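Local coordinates for Lin1909 protein (Listeria innocua, PDB 3FIJ), which is experimentally uncharacterised but binds manganese and may act as a gamma-glutamyl-gamma-aminobutyrate hydrolase with a class I glutamine amidotransferase fold, at residues Gly64-Gly69 with Pro110-Cys115; Lys4-Ile9 with Gly41-Ala46. One frame throughout, in Å; residues are numbered along the deposited sequence.

Contact 1: residues Gly64-Gly69 with Pro110-Cys115; sequences GLLLTG and PIFAIC
The carbonyl oxygen of F112 receives one hydrogen bond and one CA-H...O contact from the neighbouring strand, while the methyl L66 CD1 packs against it. L67 N gives F112 O the hydrogen bond, at 2.8 Å, and L66 CA lies 3.3 Å from F112 O. The F112 amide is taken by L65 O (F112 N to L65 O 2.9 Å), so both bonds flank L66; bonds from L65 N to P110 O and from I114 N to L67 O complete parallel pairing of strands 64-67 and 111-114. Side chains alternate between two faces. On one, L66 and F112 run side by side; with CG of L66 opposite its backbone N (chi1 176°), CD1 meets the ring obliquely, 3.5 Å from F112 CD2. I114 CG1 lies 4.0 Å above the plane of the F112 ring, offset toward its rim. On the other, L67 CB meets A113 CB at 4.1 Å. Past the last bridge, C115 has a positive phi of 50° with psi -116°, outside the left-handed helical region, at the N-cap of helix 116-124, consistent with the nucleophile elbow of this family and a probable triad with H218 and E220. A beta-alpha-beta crossover joins the strands: helix 91-106 covers L65 and L67, while helix 227-241 covers F112 and I114, the rings of F233 and F112 meeting edge-to-face. Strands 6-10 and 212-215 flank the pair.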
# COMPACT_ATOMS: atom_id res chain seq x y z
N GLY A 64 9.60 18.96 -36.79
CA GLY A 64 8.91 19.78 -35.81
C GLY A 64 9.27 19.33 -34.41
O GLY A 64 9.59 18.15 -34.20
N LEU A 65 9.21 20.25 -33.45
CA LEU A 65 9.55 19.96 -32.05
C LEU A 65 8.38 20.13 -31.07
O LEU A 65 7.79 21.21 -30.97
CB LEU A 65 10.71 20.86 -31.62
CG LEU A 65 11.11 20.87 -30.14
CD1 LEU A 65 11.66 19.50 -29.74
CD2 LEU A 65 12.14 21.96 -29.91
N LEU A 66 8.06 19.06 -30.34
CA LEU A 66 6.98 19.09 -29.36
C LEU A 66 7.54 18.95 -27.93
O LEU A 66 8.08 17.89 -27.57
CB LEU A 66 5.98 17.96 -29.64
CG LEU A 66 4.82 17.79 -28.64
CD1 LEU A 66 3.97 19.05 -28.59
CD2 LEU A 66 3.97 16.60 -29.05
N LEU A 67 7.43 20.00 -27.13
CA LEU A 67 7.92 19.97 -25.76
C LEU A 67 6.78 19.56 -24.83
O LEU A 67 5.70 20.16 -24.83
CB LEU A 67 8.46 21.35 -25.36
CG LEU A 67 9.81 21.70 -26.00
CD1 LEU A 67 10.15 23.17 -25.78
CD2 LEU A 67 10.88 20.81 -25.40
N THR A 68 7.04 18.53 -24.02
CA THR A 68 6.05 17.98 -23.12
C THR A 68 6.11 18.47 -21.68
O THR A 68 7.01 19.22 -21.28
CB THR A 68 6.15 16.45 -23.08
OG1 THR A 68 7.41 16.07 -22.53
CG2 THR A 68 6.02 15.87 -24.49
N GLY A 69 5.12 18.02 -20.91
CA GLY A 69 5.03 18.39 -19.51
C GLY A 69 6.12 17.69 -18.73
O GLY A 69 6.98 17.02 -19.29
N PRO A 110 8.96 24.55 -36.77
CA PRO A 110 7.88 24.82 -35.81
C PRO A 110 8.06 24.16 -34.45
O PRO A 110 8.56 23.04 -34.34
CB PRO A 110 6.65 24.34 -36.55
CG PRO A 110 7.18 23.15 -37.31
CD PRO A 110 8.48 23.69 -37.87
N ILE A 111 7.63 24.87 -33.41
CA ILE A 111 7.73 24.42 -32.02
C ILE A 111 6.38 24.53 -31.32
O ILE A 111 5.75 25.58 -31.35
CB ILE A 111 8.72 25.31 -31.23
CG1 ILE A 111 10.10 25.28 -31.90
CG2 ILE A 111 8.77 24.89 -29.75
CD1 ILE A 111 11.08 26.30 -31.33
N PHE A 112 5.95 23.44 -30.69
CA PHE A 112 4.70 23.41 -29.93
C PHE A 112 5.10 22.97 -28.51
O PHE A 112 5.66 21.89 -28.31
CB PHE A 112 3.69 22.43 -30.57
CG PHE A 112 2.34 22.37 -29.88
CD1 PHE A 112 1.81 23.49 -29.24
CD2 PHE A 112 1.59 21.20 -29.89
CE1 PHE A 112 0.55 23.44 -28.60
CE2 PHE A 112 0.33 21.14 -29.26
CZ PHE A 112 -0.19 22.27 -28.61
N ALA A 113 4.82 23.83 -27.53
CA ALA A 113 5.17 23.53 -26.15
C ALA A 113 3.94 23.38 -25.27
O ALA A 113 2.99 24.17 -25.36
CB ALA A 113 6.07 24.63 -25.61
N ILE A 114 3.96 22.38 -24.40
CA ILE A 114 2.85 22.10 -23.50
C ILE A 114 3.25 22.12 -22.02
O ILE A 114 4.27 21.54 -21.63
CB ILE A 114 2.21 20.73 -23.86
CG1 ILE A 114 1.43 20.86 -25.19
CG2 ILE A 114 1.31 20.25 -22.74
CD1 ILE A 114 0.90 19.54 -25.74
N CYS A 115 2.43 22.79 -21.20
CA CYS A 115 2.65 22.90 -19.76
C CYS A 115 4.08 23.34 -19.47
O CYS A 115 4.47 24.44 -19.82
CB CYS A 115 2.36 21.55 -19.08
SG CYS A 115 2.08 21.66 -17.29

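Contact 2: residues Lys4-Ile9 with Gly41-Ala46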
# COMPACT_ATOMS: atom_id res chain seq x y z
N LYS A 4 5.47 11.10 -44.13
CA LYS A 4 5.03 11.93 -43.00
C LYS A 4 6.08 12.81 -42.33
O LYS A 4 7.26 12.47 -42.27
CB LYS A 4 4.42 11.06 -41.91
CG LYS A 4 3.49 9.98 -42.37
CD LYS A 4 3.00 9.23 -41.15
CE LYS A 4 2.16 8.04 -41.52
NZ LYS A 4 1.70 7.40 -40.28
N PRO A 5 5.64 13.96 -41.80
CA PRO A 5 6.55 14.88 -41.12
C PRO A 5 7.00 14.20 -39.81
O PRO A 5 6.18 13.59 -39.11
CB PRO A 5 5.67 16.09 -40.83
CG PRO A 5 4.62 16.01 -41.88
CD PRO A 5 4.30 14.56 -41.93
N VAL A 6 8.29 14.30 -39.49
CA VAL A 6 8.80 13.70 -38.26
C VAL A 6 8.68 14.71 -37.12
O VAL A 6 9.08 15.86 -37.27
CB VAL A 6 10.28 13.28 -38.41
CG1 VAL A 6 10.84 12.84 -37.07
CG2 VAL A 6 10.41 12.14 -39.42
N ILE A 7 8.12 14.29 -36.00
CA ILE A 7 7.98 15.17 -34.84
C ILE A 7 8.78 14.64 -33.65
O ILE A 7 8.51 13.56 -33.12
CB ILE A 7 6.49 15.31 -34.40
CG1 ILE A 7 5.64 15.88 -35.55
CG2 ILE A 7 6.40 16.24 -33.20
CD1 ILE A 7 6.03 17.29 -35.97
N GLY A 8 9.78 15.42 -33.24
CA GLY A 8 10.59 15.04 -32.10
C GLY A 8 9.82 15.40 -30.84
O GLY A 8 9.50 16.57 -30.62
N ILE A 9 9.50 14.40 -30.04
CA ILE A 9 8.77 14.62 -28.80
C ILE A 9 9.73 14.52 -27.64
O ILE A 9 10.47 13.54 -27.50
CB ILE A 9 7.66 13.59 -28.58
CG1 ILE A 9 6.64 13.66 -29.72
CG2 ILE A 9 7.02 13.81 -27.21
CD1 ILE A 9 5.48 12.69 -29.56
N GLY A 41 -1.25 12.66 -38.18
CA GLY A 41 -0.50 12.48 -39.40
C GLY A 41 1.01 12.65 -39.35
O GLY A 41 1.67 12.64 -40.39
N GLY A 42 1.56 12.82 -38.16
CA GLY A 42 2.99 12.99 -38.05
C GLY A 42 3.64 11.71 -37.56
O GLY A 42 2.96 10.87 -36.99
N PHE A 43 4.94 11.55 -37.80
CA PHE A 43 5.62 10.36 -37.33
C PHE A 43 6.42 10.81 -36.12
O PHE A 43 7.40 11.53 -36.25
CB PHE A 43 6.58 9.78 -38.37
CG PHE A 43 7.27 8.52 -37.91
CD1 PHE A 43 6.58 7.31 -37.83
CD2 PHE A 43 8.61 8.55 -37.52
CE1 PHE A 43 7.21 6.15 -37.39
CE2 PHE A 43 9.25 7.39 -37.07
CZ PHE A 43 8.55 6.19 -37.00
N PRO A 44 6.00 10.40 -34.93
CA PRO A 44 6.76 10.85 -33.77
C PRO A 44 7.94 9.95 -33.40
O PRO A 44 7.97 8.76 -33.73
CB PRO A 44 5.71 10.89 -32.68
CG PRO A 44 4.89 9.69 -32.99
CD PRO A 44 4.73 9.78 -34.51
N ILE A 45 8.92 10.56 -32.74
CA ILE A 45 10.08 9.84 -32.21
C ILE A 45 10.34 10.53 -30.89
O ILE A 45 10.23 11.76 -30.78
CB ILE A 45 11.37 9.93 -33.08
CG1 ILE A 45 11.79 11.39 -33.27
CG2 ILE A 45 11.18 9.18 -34.38
CD1 ILE A 45 13.17 11.55 -33.88
N ALA A 46 10.64 9.74 -29.86
CA ALA A 46 10.90 10.32 -28.56
C ALA A 46 12.39 10.64 -28.47
O ALA A 46 13.23 9.80 -28.78
CB ALA A 46 10.50 9.34 -27.46
O HOH W 1 3.00 7.69 -37.81
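F43, I9 and I45 bury the most surface here, and the backbones of all three also carry the parallel pairing of strands 6-9 and 43-46. F43 is held through both its amide and its carbonyl: F43 N gives a nearly straight bond of 2.7 Å to P5 O, and F43 O receives I7 N at 2.9 Å, with the donor standing above the carbonyl plane rather than on a lone pair. The F43 ring leads off from the partner strand, so V6 CG2 only brushes it obliquely, 4.4 Å from F43 CD2. I45 repeats the pattern, with I45 N bonded to I7 O at 3.1 Å and I45 O taking I9 N at 2.8 Å. Its CG1 sits between the backbone N and the carbonyl carbon (chi1 58°), over I7 O and G8 CA, and carries CD1 to within 4.2 Å of V6 CG1. On the other face I9 lies alongside P44, its CD1 3.6 Å from P44 CB. Ahead of the strands, a water bridges K4 NZ and G42 O, just after the Schellman motif at G41 ends helix 31-40. That helix connects the strands in a beta-alpha-beta unit and covers I7, I9 and P44. Strand 64-67 flanks 6-10; 43-47, outermost at this end within the chain, hydrogen-bonds through the A46 backbone to a second subunit, whose T54 packs on F43.

How the contacts relate
From the N terminus, strand 6-10 leads into a partly disordered linker and helix 31-40, and the chain returns at 43-47 to close contact 2. Helix 55-60 then carries it to the other flank of the first strand, where 64-67 begins; helix 91-106 follows, and 111-114 closes contact 1. The loops are thus in series, neither nested nor crossed. Probable hydrogen bonds from G8 N to G64 O and from L66 N to G8 O, both 2.9 Å, join the two pairs into the parallel part of the mixed sheet, with strand 43-47 on the side facing the second subunit and 111-114 leading into C115, at the probable nucleophile elbow.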